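Local coordinates for protein KLLA0F20702p (PDB 5Y5A) that is the yeast telomerase subunit Est1, which probably helps recruit telomerase to telomeres by binding Cdc13; this chain is its largely helical N-terminal part, at residues L365-Q376 with E391-F402. Numbering follows the deposited sequence.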
loop_
_atom_site.group_PDB
_atom_site.type_symbol
_atom_site.label_atom_id
_atom_site.label_comp_id
_atom_site.label_asym_id
_atom_site.label_seq_id
_atom_site.Cartn_x
_atom_site.Cartn_y
_atom_site.Cartn_z
ATOM N N LEU A 365 11.856 1.417 -0.601
ATOM C CA LEU A 365 11.872 2.849 -0.889
ATOM C C LEU A 365 10.556 3.513 -0.499
ATOM O O LEU A 365 10.543 4.511 0.218
ATOM C CB LEU A 365 12.166 3.089 -2.374
ATOM C CG LEU A 365 11.987 4.528 -2.857
ATOM C CD1 LEU A 365 13.090 5.434 -2.326
ATOM C CD2 LEU A 365 11.919 4.594 -4.384
ATOM N N ILE A 366 9.444 2.947 -0.950
ATOM C CA ILE A 366 8.134 3.514 -0.633
ATOM C C ILE A 366 7.795 3.426 0.859
ATOM O O ILE A 366 7.277 4.386 1.440
ATOM C CB ILE A 366 7.034 2.827 -1.437
ATOM C CG1 ILE A 366 7.344 2.944 -2.932
ATOM C CG2 ILE A 366 5.677 3.448 -1.123
ATOM C CD1 ILE A 366 6.688 1.861 -3.748
ATOM N N LEU A 367 8.085 2.281 1.474
ATOM C CA LEU A 367 7.928 2.132 2.921
ATOM C C LEU A 367 8.663 3.259 3.661
ATOM O O LEU A 367 8.106 3.909 4.542
ATOM C CB LEU A 367 8.454 0.775 3.378
ATOM C CG LEU A 367 8.675 0.562 4.876
ATOM C CD1 LEU A 367 7.342 0.519 5.633
ATOM C CD2 LEU A 367 9.461 -0.717 5.117
ATOM N N LEU A 368 9.914 3.484 3.269
ATOM C CA LEU A 368 10.776 4.480 3.892
ATOM C C LEU A 368 10.248 5.903 3.718
ATOM O O LEU A 368 10.201 6.680 4.679
ATOM C CB LEU A 368 12.190 4.371 3.313
ATOM C CG LEU A 368 13.251 5.261 3.948
ATOM C CD1 LEU A 368 13.396 4.920 5.431
ATOM C CD2 LEU A 368 14.577 5.121 3.200
ATOM N N ILE A 369 9.857 6.248 2.493
ATOM C CA ILE A 369 9.249 7.557 2.226
ATOM C C ILE A 369 8.003 7.742 3.088
ATOM O O ILE A 369 7.843 8.756 3.768
ATOM C CB ILE A 369 8.886 7.720 0.731
ATOM C CG1 ILE A 369 10.134 8.092 -0.067
ATOM C CG2 ILE A 369 7.807 8.804 0.533
ATOM C CD1 ILE A 369 9.965 7.971 -1.571
ATOM N N GLY A 370 7.123 6.747 3.056
ATOM C CA GLY A 370 5.942 6.750 3.895
ATOM C C GLY A 370 6.275 6.864 5.373
ATOM O O GLY A 370 5.600 7.570 6.109
ATOM N N SER A 371 7.333 6.187 5.802
ATOM C CA SER A 371 7.718 6.191 7.206
ATOM C C SER A 371 8.121 7.557 7.749
ATOM O O SER A 371 8.059 7.782 8.963
ATOM C CB SER A 371 8.854 5.202 7.438
ATOM O OG SER A 371 8.341 3.878 7.423
ATOM N N PHE A 372 8.546 8.466 6.874
ATOM C CA PHE A 372 8.872 9.819 7.329
ATOM C C PHE A 372 7.593 10.515 7.785
ATOM O O PHE A 372 7.606 11.301 8.735
ATOM C CB PHE A 372 9.570 10.645 6.231
ATOM C CG PHE A 372 9.821 12.092 6.624
ATOM C CD1 PHE A 372 10.875 12.426 7.466
ATOM C CD2 PHE A 372 9.010 13.110 6.145
ATOM C CE1 PHE A 372 11.109 13.739 7.834
ATOM C CE2 PHE A 372 9.234 14.440 6.512
ATOM C CZ PHE A 372 10.283 14.754 7.356
ATOM N N HIS A 373 6.486 10.223 7.111
ATOM C CA HIS A 373 5.210 10.824 7.486
ATOM C C HIS A 373 4.568 10.044 8.633
ATOM O O HIS A 373 3.817 10.609 9.408
ATOM C CB HIS A 373 4.271 10.898 6.281
ATOM C CG HIS A 373 4.846 11.661 5.127
ATOM N ND1 HIS A 373 4.681 13.021 4.980
ATOM C CD2 HIS A 373 5.613 11.257 4.086
ATOM C CE1 HIS A 373 5.309 13.421 3.889
ATOM N NE2 HIS A 373 5.880 12.372 3.326
ATOM N N MET A 374 4.867 8.752 8.743
ATOM C CA MET A 374 4.499 8.009 9.951
ATOM C C MET A 374 5.149 8.698 11.158
ATOM O O MET A 374 4.495 8.960 12.167
ATOM C CB MET A 374 4.938 6.543 9.869
ATOM C CG MET A 374 4.294 5.751 8.725
ATOM S SD MET A 374 2.484 5.706 8.813
ATOM C CE MET A 374 2.242 4.526 10.144
ATOM N N TYR A 375 6.444 8.985 11.029
ATOM C CA TYR A 375 7.200 9.696 12.054
ATOM C C TYR A 375 6.494 10.984 12.499
ATOM O O TYR A 375 6.396 11.259 13.696
ATOM C CB TYR A 375 8.620 10.028 11.544
ATOM C CG TYR A 375 9.522 10.718 12.562
ATOM C CD1 TYR A 375 9.332 12.050 12.901
ATOM C CD2 TYR A 375 10.571 10.033 13.174
ATOM C CE1 TYR A 375 10.135 12.682 13.823
ATOM C CE2 TYR A 375 11.388 10.664 14.104
ATOM C CZ TYR A 375 11.162 11.992 14.417
ATOM O OH TYR A 375 11.956 12.639 15.328
ATOM N N GLN A 376 6.021 11.779 11.545
ATOM C CA GLN A 376 5.425 13.073 11.890
ATOM C C GLN A 376 4.078 12.901 12.555
ATOM O O GLN A 376 3.729 13.665 13.446
ATOM C CB GLN A 376 5.296 13.963 10.650
ATOM C CG GLN A 376 6.638 14.293 9.992
ATOM C CD GLN A 376 6.505 15.350 8.921
ATOM O OE1 GLN A 376 7.223 16.352 8.931
ATOM N NE2 GLN A 376 5.570 15.143 7.995
ATOM N N GLU A 391 14.145 14.673 13.868
ATOM C CA GLU A 391 13.458 14.629 12.583
ATOM C C GLU A 391 14.458 14.804 11.435
ATOM O O GLU A 391 14.372 14.125 10.414
ATOM C CB GLU A 391 12.361 15.704 12.536
ATOM C CG GLU A 391 11.556 15.750 11.244
ATOM C CD GLU A 391 10.261 16.547 11.383
ATOM O OE1 GLU A 391 9.800 17.119 10.372
ATOM O OE2 GLU A 391 9.695 16.591 12.497
ATOM N N THR A 392 15.420 15.702 11.616
ATOM C CA THR A 392 16.458 15.939 10.612
ATOM C C THR A 392 17.346 14.702 10.420
ATOM O O THR A 392 17.728 14.361 9.288
ATOM C CB THR A 392 17.325 17.155 11.004
ATOM O OG1 THR A 392 16.492 18.313 11.087
ATOM C CG2 THR A 392 18.434 17.410 9.990
ATOM N N LYS A 393 17.663 14.027 11.524
ATOM C CA LYS A 393 18.468 12.805 11.471
ATOM C C LYS A 393 17.787 11.716 10.632
ATOM O O LYS A 393 18.458 10.964 9.926
ATOM C CB LYS A 393 18.745 12.272 12.883
ATOM C CG LYS A 393 19.744 13.082 13.691
ATOM C CD LYS A 393 21.128 12.995 13.087
ATOM C CE LYS A 393 22.150 13.737 13.929
ATOM N NZ LYS A 393 23.508 13.624 13.328
ATOM N N PHE A 394 16.460 11.634 10.710
ATOM C CA PHE A 394 15.719 10.628 9.943
ATOM C C PHE A 394 15.776 10.964 8.458
ATOM O O PHE A 394 15.996 10.095 7.621
ATOM C CB PHE A 394 14.256 10.531 10.409
ATOM C CG PHE A 394 13.520 9.310 9.878
ATOM C CD1 PHE A 394 14.218 8.230 9.344
ATOM C CD2 PHE A 394 12.133 9.252 9.905
ATOM C CE1 PHE A 394 13.551 7.109 8.858
ATOM C CE2 PHE A 394 11.450 8.131 9.414
ATOM C CZ PHE A 394 12.164 7.061 8.890
ATOM N N LEU A 395 15.566 12.236 8.147
ATOM C CA LEU A 395 15.575 12.718 6.774
ATOM C C LEU A 395 16.956 12.489 6.152
ATOM O O LEU A 395 17.069 12.105 4.986
ATOM C CB LEU A 395 15.187 14.198 6.747
ATOM C CG LEU A 395 14.486 14.801 5.528
ATOM C CD1 LEU A 395 13.369 13.911 5.022
ATOM C CD2 LEU A 395 13.943 16.167 5.907
ATOM N N GLU A 396 18.001 12.696 6.951
ATOM C CA GLU A 396 19.367 12.435 6.511
ATOM C C GLU A 396 19.546 10.972 6.135
ATOM O O GLU A 396 20.118 10.672 5.089
ATOM C CB GLU A 396 20.376 12.814 7.597
ATOM C CG GLU A 396 20.595 14.307 7.754
ATOM C CD GLU A 396 21.501 14.642 8.920
ATOM O OE1 GLU A 396 21.961 13.701 9.602
ATOM O OE2 GLU A 396 21.752 15.845 9.154
ATOM N N PHE A 397 19.064 10.070 6.992
ATOM C CA PHE A 397 19.151 8.639 6.721
ATOM C C PHE A 397 18.392 8.300 5.448
ATOM O O PHE A 397 18.842 7.500 4.636
ATOM C CB PHE A 397 18.596 7.801 7.887
ATOM C CG PHE A 397 18.405 6.353 7.534
ATOM C CD1 PHE A 397 19.506 5.523 7.341
ATOM C CD2 PHE A 397 17.133 5.828 7.356
ATOM C CE1 PHE A 397 19.342 4.181 6.987
ATOM C CE2 PHE A 397 16.954 4.496 7.005
ATOM C CZ PHE A 397 18.063 3.664 6.818
ATOM N N ILE A 398 17.222 8.907 5.290
ATOM C CA ILE A 398 16.411 8.645 4.111
ATOM C C ILE A 398 17.171 9.042 2.847
ATOM O O ILE A 398 17.218 8.286 1.872
ATOM C CB ILE A 398 15.057 9.378 4.199
ATOM C CG1 ILE A 398 14.230 8.756 5.330
ATOM C CG2 ILE A 398 14.299 9.282 2.887
ATOM C CD1 ILE A 398 12.874 9.339 5.504
ATOM N N PHE A 399 17.807 10.210 2.866
ATOM C CA PHE A 399 18.520 10.649 1.670
ATOM C C PHE A 399 19.826 9.881 1.480
ATOM O O PHE A 399 20.310 9.740 0.363
ATOM C CB PHE A 399 18.746 12.161 1.713
ATOM C CG PHE A 399 17.573 12.932 1.184
ATOM C CD1 PHE A 399 16.473 13.182 1.987
ATOM C CD2 PHE A 399 17.531 13.326 -0.142
ATOM C CE1 PHE A 399 15.371 13.869 1.494
ATOM C CE2 PHE A 399 16.426 14.008 -0.645
ATOM C CZ PHE A 399 15.350 14.283 0.176
ATOM N N LYS A 400 20.367 9.350 2.568
ATOM C CA LYS A 400 21.484 8.427 2.474
ATOM C C LYS A 400 21.058 7.197 1.662
ATOM O O LYS A 400 21.790 6.725 0.790
ATOM C CB LYS A 400 21.962 8.021 3.868
ATOM C CG LYS A 400 23.166 7.105 3.854
ATOM C CD LYS A 400 23.649 6.792 5.257
ATOM C CE LYS A 400 24.884 5.903 5.202
ATOM N NZ LYS A 400 25.459 5.642 6.550
ATOM N N PHE A 401 19.857 6.696 1.954
ATOM C CA PHE A 401 19.277 5.556 1.239
ATOM C C PHE A 401 19.069 5.875 -0.242
ATOM O O PHE A 401 19.386 5.058 -1.111
ATOM C CB PHE A 401 17.945 5.157 1.881
ATOM C CG PHE A 401 17.385 3.864 1.370
ATOM C CD1 PHE A 401 17.759 2.659 1.943
ATOM C CD2 PHE A 401 16.471 3.854 0.327
ATOM C CE1 PHE A 401 17.236 1.460 1.485
ATOM C CE2 PHE A 401 15.945 2.655 -0.142
ATOM C CZ PHE A 401 16.328 1.463 0.436
ATOM N N PHE A 402 18.531 7.067 -0.507
ATOM C CA PHE A 402 18.370 7.586 -1.869
ATOM C C PHE A 402 19.683 7.563 -2.648
ATOM O O PHE A 402 19.768 6.977 -3.723
ATOM C CB PHE A 402 17.846 9.030 -1.855
ATOM C CG PHE A 402 16.389 9.166 -1.503
ATOM C CD1 PHE A 402 15.651 8.080 -1.063
ATOM C CD2 PHE A 402 15.759 10.400 -1.615
ATOM C CE1 PHE A 402 14.320 8.221 -0.744
ATOM C CE2 PHE A 402 14.428 10.546 -1.296
ATOM C CZ PHE A 402 13.704 9.451 -0.858
#
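An antiparallel helical hairpin in the Est1 DNA/RNA-binding domain, a family related to TPR proteins, brings L368 and F372 of helix 339-379 against F394 and I398 of helix 385-410. The segment axes approach to 10.6 Å, with their N-to-C directions 170° apart, and the side chains mesh knobs-into-holes. L368 fills a hole formed by F394, F397, I398 and F401: its CD2 branch meets F401 CG at 3.6 Å, while CD1 reaches F397 CE2 at 3.9 Å. One turn on, F372 enters the hole made by E391, F394, L395 and I398. L395 CD1 packs over one face of the F372 ring in a CH-pi contact, 3.9 Å from its centroid; a chi1 of 175°, which puts CG of F372 opposite the backbone N, carries the ring to L395. F394 is the reciprocal knob, seated among L368, S371, F372 and Y375; its ring also stacks with H324 from helix 318-325, which joins that helix to the hairpin. The Y375 and F394 rings meet obliquely, planes 40° apart. Towards the other end of the contact, L365 CD1 touches F402 CE1 at 3.4 Å. Next to F394, the S371 carbonyl O lies in the plane of the phenyl ring at its edge, 3.4 Å from F394 CE2.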